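Local coordinates for glutathione S-transferase-3 (Necator americanus, PDB 3W8S), which probably catalyses the conjugation of glutathione to electrophilic halide-bearing compounds, displacing the halide, as a sigma-class transferase, at residues K96-I99 with N100-P104; P127-E130 with K131-F135. All blocks are in the same frame, centred on the assembly; numbering follows the deposited sequence.

Contact 1 of 2, residues K96-I99 with N100-P104. With GSH (glutathione), chain B.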
loop_
_atom_site.group_PDB
_atom_site.type_symbol
_atom_site.label_atom_id
_atom_site.label_comp_id
_atom_site.label_asym_id
_atom_site.label_seq_id
_atom_site.Cartn_x
_atom_site.Cartn_y
_atom_site.Cartn_z
ATOM N N LYS A 96 -1.446 -5.551 4.204
ATOM C CA LYS A 96 -0.193 -5.624 3.491
ATOM C C LYS A 96 1.003 -5.669 4.478
ATOM O O LYS A 96 1.908 -6.437 4.257
ATOM C CB LYS A 96 -0.085 -4.435 2.546
ATOM C CG LYS A 96 1.289 -4.210 1.913
ATOM C CD LYS A 96 1.170 -3.042 0.862
ATOM C CE LYS A 96 0.713 -3.579 -0.496
ATOM N NZ LYS A 96 0.637 -2.614 -1.618
ATOM N N ASP A 97 0.996 -4.859 5.552
ATOM C CA ASP A 97 2.022 -4.976 6.574
ATOM C C ASP A 97 2.043 -6.386 7.195
ATOM O O ASP A 97 3.094 -6.901 7.479
ATOM C CB ASP A 97 1.875 -3.927 7.716
ATOM C CG ASP A 97 2.172 -2.494 7.262
ATOM O OD1 ASP A 97 2.784 -2.269 6.174
ATOM O OD2 ASP A 97 1.816 -1.559 8.041
ATOM N N PHE A 98 0.877 -6.963 7.461
ATOM C CA PHE A 98 0.781 -8.272 8.135
ATOM C C PHE A 98 1.428 -9.290 7.130
ATOM O O PHE A 98 2.235 -10.130 7.535
ATOM C CB PHE A 98 -0.691 -8.540 8.366
ATOM C CG PHE A 98 -1.027 -9.975 8.543
ATOM C CD1 PHE A 98 -0.491 -10.708 9.654
ATOM C CD2 PHE A 98 -1.885 -10.630 7.638
ATOM C CE1 PHE A 98 -0.808 -12.053 9.829
ATOM C CE2 PHE A 98 -2.227 -12.030 7.827
ATOM C CZ PHE A 98 -1.663 -12.730 8.923
ATOM N N ILE A 99 1.051 -9.208 5.845
ATOM C CA ILE A 99 1.621 -10.105 4.806
ATOM C C ILE A 99 3.148 -9.989 4.736
ATOM O O ILE A 99 3.855 -11.024 4.705
ATOM C CB ILE A 99 0.956 -9.899 3.399
ATOM C CG1 ILE A 99 -0.540 -10.279 3.513
ATOM C CG2 ILE A 99 1.678 -10.758 2.326
ATOM C CD1 ILE A 99 -0.723 -11.720 3.952
ATOM N N ASN A 100 3.661 -8.756 4.750
ATOM C CA ASN A 100 5.103 -8.536 4.787
ATOM C C ASN A 100 5.728 -9.137 6.071
ATOM O O ASN A 100 6.808 -9.676 6.018
ATOM C CB ASN A 100 5.456 -7.021 4.579
ATOM C CG ASN A 100 5.208 -6.551 3.100
ATOM O OD1 ASN A 100 5.363 -7.332 2.160
ATOM N ND2 ASN A 100 4.822 -5.278 2.903
ATOM N N GLU A 101 5.025 -9.087 7.197
ATOM C CA GLU A 101 5.586 -9.555 8.424
ATOM C C GLU A 101 5.716 -11.126 8.407
ATOM O O GLU A 101 6.674 -11.671 8.940
ATOM C CB GLU A 101 4.738 -9.095 9.611
ATOM C CG GLU A 101 5.266 -9.560 10.937
ATOM C CD GLU A 101 4.356 -9.160 12.121
ATOM O OE1 GLU A 101 3.309 -8.514 11.910
ATOM O OE2 GLU A 101 4.671 -9.505 13.258
ATOM N N ILE A 102 4.781 -11.816 7.797
ATOM C CA ILE A 102 4.843 -13.263 7.774
ATOM C C ILE A 102 5.591 -13.837 6.556
ATOM O O ILE A 102 5.544 -15.032 6.302
ATOM C CB ILE A 102 3.462 -13.856 7.899
ATOM C CG1 ILE A 102 2.625 -13.486 6.653
ATOM C CG2 ILE A 102 2.797 -13.306 9.183
ATOM C CD1 ILE A 102 1.310 -14.249 6.577
ATOM N N ARG A 103 6.256 -12.979 5.803
ATOM C CA ARG A 103 7.073 -13.397 4.669
ATOM C C ARG A 103 7.942 -14.641 4.951
ATOM O O ARG A 103 7.890 -15.569 4.160
ATOM C CB ARG A 103 8.012 -12.260 4.240
ATOM C CG ARG A 103 8.734 -12.585 2.943
ATOM C CD ARG A 103 9.543 -11.409 2.424
ATOM N NE ARG A 103 9.957 -11.699 1.055
ATOM C CZ ARG A 103 11.130 -12.238 0.730
ATOM N NH1 ARG A 103 12.010 -12.541 1.679
ATOM N NH2 ARG A 103 11.419 -12.471 -0.539
ATOM N N PRO A 104 8.734 -14.655 6.057
ATOM C CA PRO A 104 9.609 -15.791 6.346
ATOM C C PRO A 104 8.805 -17.101 6.422
ATOM O O PRO A 104 9.280 -18.147 5.938
ATOM C CB PRO A 104 10.167 -15.470 7.754
ATOM C CG PRO A 104 10.147 -13.990 7.827
ATOM C CD PRO A 104 8.839 -13.633 7.131
HETATM N N1 GSH B . 2.476 1.003 6.928
HETATM C CA1 GSH B . 2.519 1.974 8.021
HETATM C C1 GSH B . 2.312 3.365 7.441
HETATM O O11 GSH B . 1.778 4.272 8.116
HETATM O O12 GSH B . 2.676 3.562 6.262
HETATM C CB1 GSH B . 3.856 1.907 8.776
HETATM C CG1 GSH B . 3.743 2.766 10.060
HETATM C CD1 GSH B . 5.048 2.717 10.866
HETATM O OE1 GSH B . 6.016 2.048 10.500
HETATM N N2 GSH B . 5.087 3.394 12.017
HETATM C CA2 GSH B . 6.264 3.475 12.850
HETATM C C2 GSH B . 5.837 3.386 14.286
HETATM O O2 GSH B . 4.823 3.978 14.649
HETATM C CB2 GSH B . 6.928 4.845 12.602
HETATM S SG2 GSH B . 8.565 4.933 13.340
HETATM N N3 GSH B . 6.605 2.685 15.142
HETATM C CA3 GSH B . 6.350 2.727 16.568
HETATM C C3 GSH B . 5.729 1.424 17.043
HETATM O O31 GSH B . 5.400 1.321 18.237
HETATM O O32 GSH B . 5.539 0.487 16.239
HETATM O O HOH W 1 4.771 -3.415 4.468
#
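Ile102 lays its CD1 methyl over one face of the Phe98 ring, one turn back along the helix, 4.1 Å from CZ. Its other branch, CG2, rests against CE1 of the same ring at 3.9 Å. CG1 of Ile102 is set between the backbone N and the carbonyl carbon (chi1 65°), and from there CD1 also reaches CD1 of Ile99, 4.2 Å away. This apolar cluster lies where helix 82-101 ends: Ile102 is the first residue to leave helical geometry and occupies the N-cap position of helix 103-109. Its N donates to Phe98 O at 3.1 Å, with a weak second bond to Ile99 O, at the point where the helical run is interrupted. Phe125 and Ala128 of helix 117-143 and Phe167 of helix 155-170 also pack on Ile102.

On another side of the helix, Lys96 and Asn100 run side by side, and each packs on its counterpart in the second subunit. Asp97 carries its CG beside the backbone N (chi1 -69°), which turns the carboxylate to the amine of the glutathione held by that second subunit. OD2 of Asp97 accepts from glutathione N1 at 2.9 Å, OD1 only weakly, and OD2 also receives NE2 of Gln63 of the second subunit. If the glutathione amine is protonated, the carboxylate would offset its charge. In this two-chain assembly an acidic group of one subunit thus adds to the glutathione site of the other.

Contact 2 of 2, residues P127-E130 with K131-F135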
loop_
_atom_site.group_PDB
_atom_site.type_symbol
_atom_site.label_atom_id
_atom_site.label_comp_id
_atom_site.label_asym_id
_atom_site.label_seq_id
_atom_site.Cartn_x
_atom_site.Cartn_y
_atom_site.Cartn_z
ATOM N N PRO A 127 1.757 -15.436 15.998
ATOM C CA PRO A 127 1.908 -14.132 16.689
ATOM C C PRO A 127 1.548 -12.947 15.772
ATOM O O PRO A 127 0.969 -12.002 16.260
ATOM C CB PRO A 127 3.428 -14.079 17.082
ATOM C CG PRO A 127 3.767 -15.602 17.239
ATOM C CD PRO A 127 3.008 -16.224 16.031
ATOM N N ALA A 128 1.959 -12.972 14.494
ATOM C CA ALA A 128 1.558 -11.873 13.596
ATOM C C ALA A 128 0.043 -11.837 13.430
ATOM O O ALA A 128 -0.482 -10.739 13.467
ATOM C CB ALA A 128 2.232 -12.002 12.212
ATOM N N ARG A 129 -0.642 -13.007 13.248
ATOM C CA ARG A 129 -2.129 -13.105 12.954
ATOM C C ARG A 129 -2.791 -12.584 14.240
ATOM O O ARG A 129 -3.854 -11.881 14.223
ATOM C CB ARG A 129 -2.618 -14.624 12.699
ATOM C CG ARG A 129 -4.097 -14.816 13.186
ATOM C CD ARG A 129 -4.695 -15.989 13.986
ATOM N NE ARG A 129 -3.877 -15.984 15.009
ATOM C CZ ARG A 129 -3.846 -16.682 16.098
ATOM N NH1 ARG A 129 -4.715 -17.589 16.549
ATOM N NH2 ARG A 129 -2.809 -16.281 16.728
ATOM N N GLU A 130 -2.182 -12.902 15.399
ATOM C CA GLU A 130 -2.787 -12.439 16.673
ATOM C C GLU A 130 -2.896 -10.888 16.721
ATOM O O GLU A 130 -3.913 -10.324 17.149
ATOM C CB GLU A 130 -1.980 -12.917 17.892
ATOM C CG GLU A 130 -2.417 -12.305 19.200
ATOM C CD GLU A 130 -1.678 -12.873 20.441
ATOM O OE1 GLU A 130 -1.605 -14.137 20.613
ATOM O OE2 GLU A 130 -1.150 -12.042 21.221
ATOM N N LYS A 131 -1.826 -10.206 16.350
ATOM C CA LYS A 131 -1.909 -8.760 16.397
ATOM C C LYS A 131 -2.909 -8.263 15.324
ATOM O O LYS A 131 -3.720 -7.347 15.594
ATOM C CB LYS A 131 -0.554 -8.146 16.018
ATOM C CG LYS A 131 0.510 -8.567 17.027
ATOM C CD LYS A 131 1.865 -7.906 16.741
ATOM C CE LYS A 131 2.518 -8.649 15.574
ATOM N NZ LYS A 131 3.949 -8.280 15.457
ATOM N N PHE A 132 -2.787 -8.820 14.115
ATOM C CA PHE A 132 -3.647 -8.335 12.977
ATOM C C PHE A 132 -5.165 -8.629 13.269
ATOM O O PHE A 132 -6.045 -7.732 13.179
ATOM C CB PHE A 132 -3.166 -8.932 11.649
ATOM C CG PHE A 132 -4.061 -8.601 10.488
ATOM C CD1 PHE A 132 -4.183 -7.253 10.044
ATOM C CD2 PHE A 132 -4.765 -9.610 9.808
ATOM C CE1 PHE A 132 -5.027 -6.926 8.990
ATOM C CE2 PHE A 132 -5.619 -9.275 8.733
ATOM C CZ PHE A 132 -5.722 -7.935 8.312
ATOM N N PHE A 133 -5.475 -9.857 13.678
ATOM C CA PHE A 133 -6.848 -10.212 14.051
ATOM C C PHE A 133 -7.351 -9.384 15.242
ATOM O O PHE A 133 -8.539 -9.092 15.345
ATOM C CB PHE A 133 -6.959 -11.714 14.418
ATOM C CG PHE A 133 -7.050 -12.643 13.246
ATOM C CD1 PHE A 133 -6.722 -12.187 11.936
ATOM C CD2 PHE A 133 -7.443 -13.999 13.433
ATOM C CE1 PHE A 133 -6.792 -13.048 10.853
ATOM C CE2 PHE A 133 -7.460 -14.874 12.350
ATOM C CZ PHE A 133 -7.176 -14.390 11.055
ATOM N N GLY A 134 -6.476 -9.002 16.160
ATOM C CA GLY A 134 -6.935 -8.154 17.255
ATOM C C GLY A 134 -7.331 -6.792 16.724
ATOM O O GLY A 134 -8.363 -6.275 17.099
ATOM N N PHE A 135 -6.548 -6.202 15.838
ATOM C CA PHE A 135 -7.010 -4.895 15.270
ATOM C C PHE A 135 -8.286 -5.058 14.452
ATOM O O PHE A 135 -9.127 -4.171 14.489
ATOM C CB PHE A 135 -5.920 -4.253 14.383
ATOM C CG PHE A 135 -4.658 -3.911 15.166
ATOM C CD1 PHE A 135 -4.756 -3.272 16.402
ATOM C CD2 PHE A 135 -3.388 -4.201 14.646
ATOM C CE1 PHE A 135 -3.611 -2.951 17.144
ATOM C CE2 PHE A 135 -2.212 -3.839 15.358
ATOM C CZ PHE A 135 -2.341 -3.243 16.599
#
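Phe133 N donates to Arg129 O at 2.6 Å, a short and fairly straight bond (N-H...O 162°) between the two residues whose side chains carry the contact. Those side chains meet in a CH-pi interaction one turn long. Arg129 CG sits over the centre of the Phe133 ring, 3.4 Å from the centroid. CD follows across the same face, 3.4 Å from CE2 of Phe133, which makes the packing tight. Phe133 brings its ring back towards the preceding turn by placing CG beside its own backbone N (chi1 -80°), and its CB comes to 3.1 Å from Arg129 O.

CG and CD of Arg129 cover the face, while bends at chi2 and chi3 carry the guanidinium on; turned 52° from the ring plane, it lies obliquely near CD2. NH2 of Arg129 bonds to Leu126 O and NH1 to Ile174 O, which fix the guanidinium between the helix and a nearby loop. Leu160 and Ala164 of helix 155-170 also pack on Phe133.

Along the backbone, Gly134 N donates to Glu130 O at 3.0 Å and Phe132 N to Ala128 O at 3.1 Å. The bond from Lys131 N to Pro127 O is long and weak. Pro127 itself has no N-H to give to the preceding turn, and the helix is kinked there. The arrangement is an i to i+4 arginine-aromatic pair on a kinked helix of the all-helical C-terminal domain of glutathione transferases, away from the glutathione-binding residues.

Contact 1 comes first along the chain, at the junction of helices 82-101 and 103-109; contact 2 follows on the next helix, 117-143. Both belong to the C-terminal domain, on the same side of the chain's centre, and their centres are about 11 Å apart. They meet directly: Glu101 OE2 forms a salt bridge with Lys131 NZ at 2.6 Å, the rings of Phe98 and Phe132 stack, and Phe98 CE1 packs on Arg129 CA at 3.6 Å. Helix 82-101 thus has one flank on the domain's own helix 117-143 and another at the second subunit, which Lys96, Asp97 and Asn100 face, Asp97 reaching its glutathione.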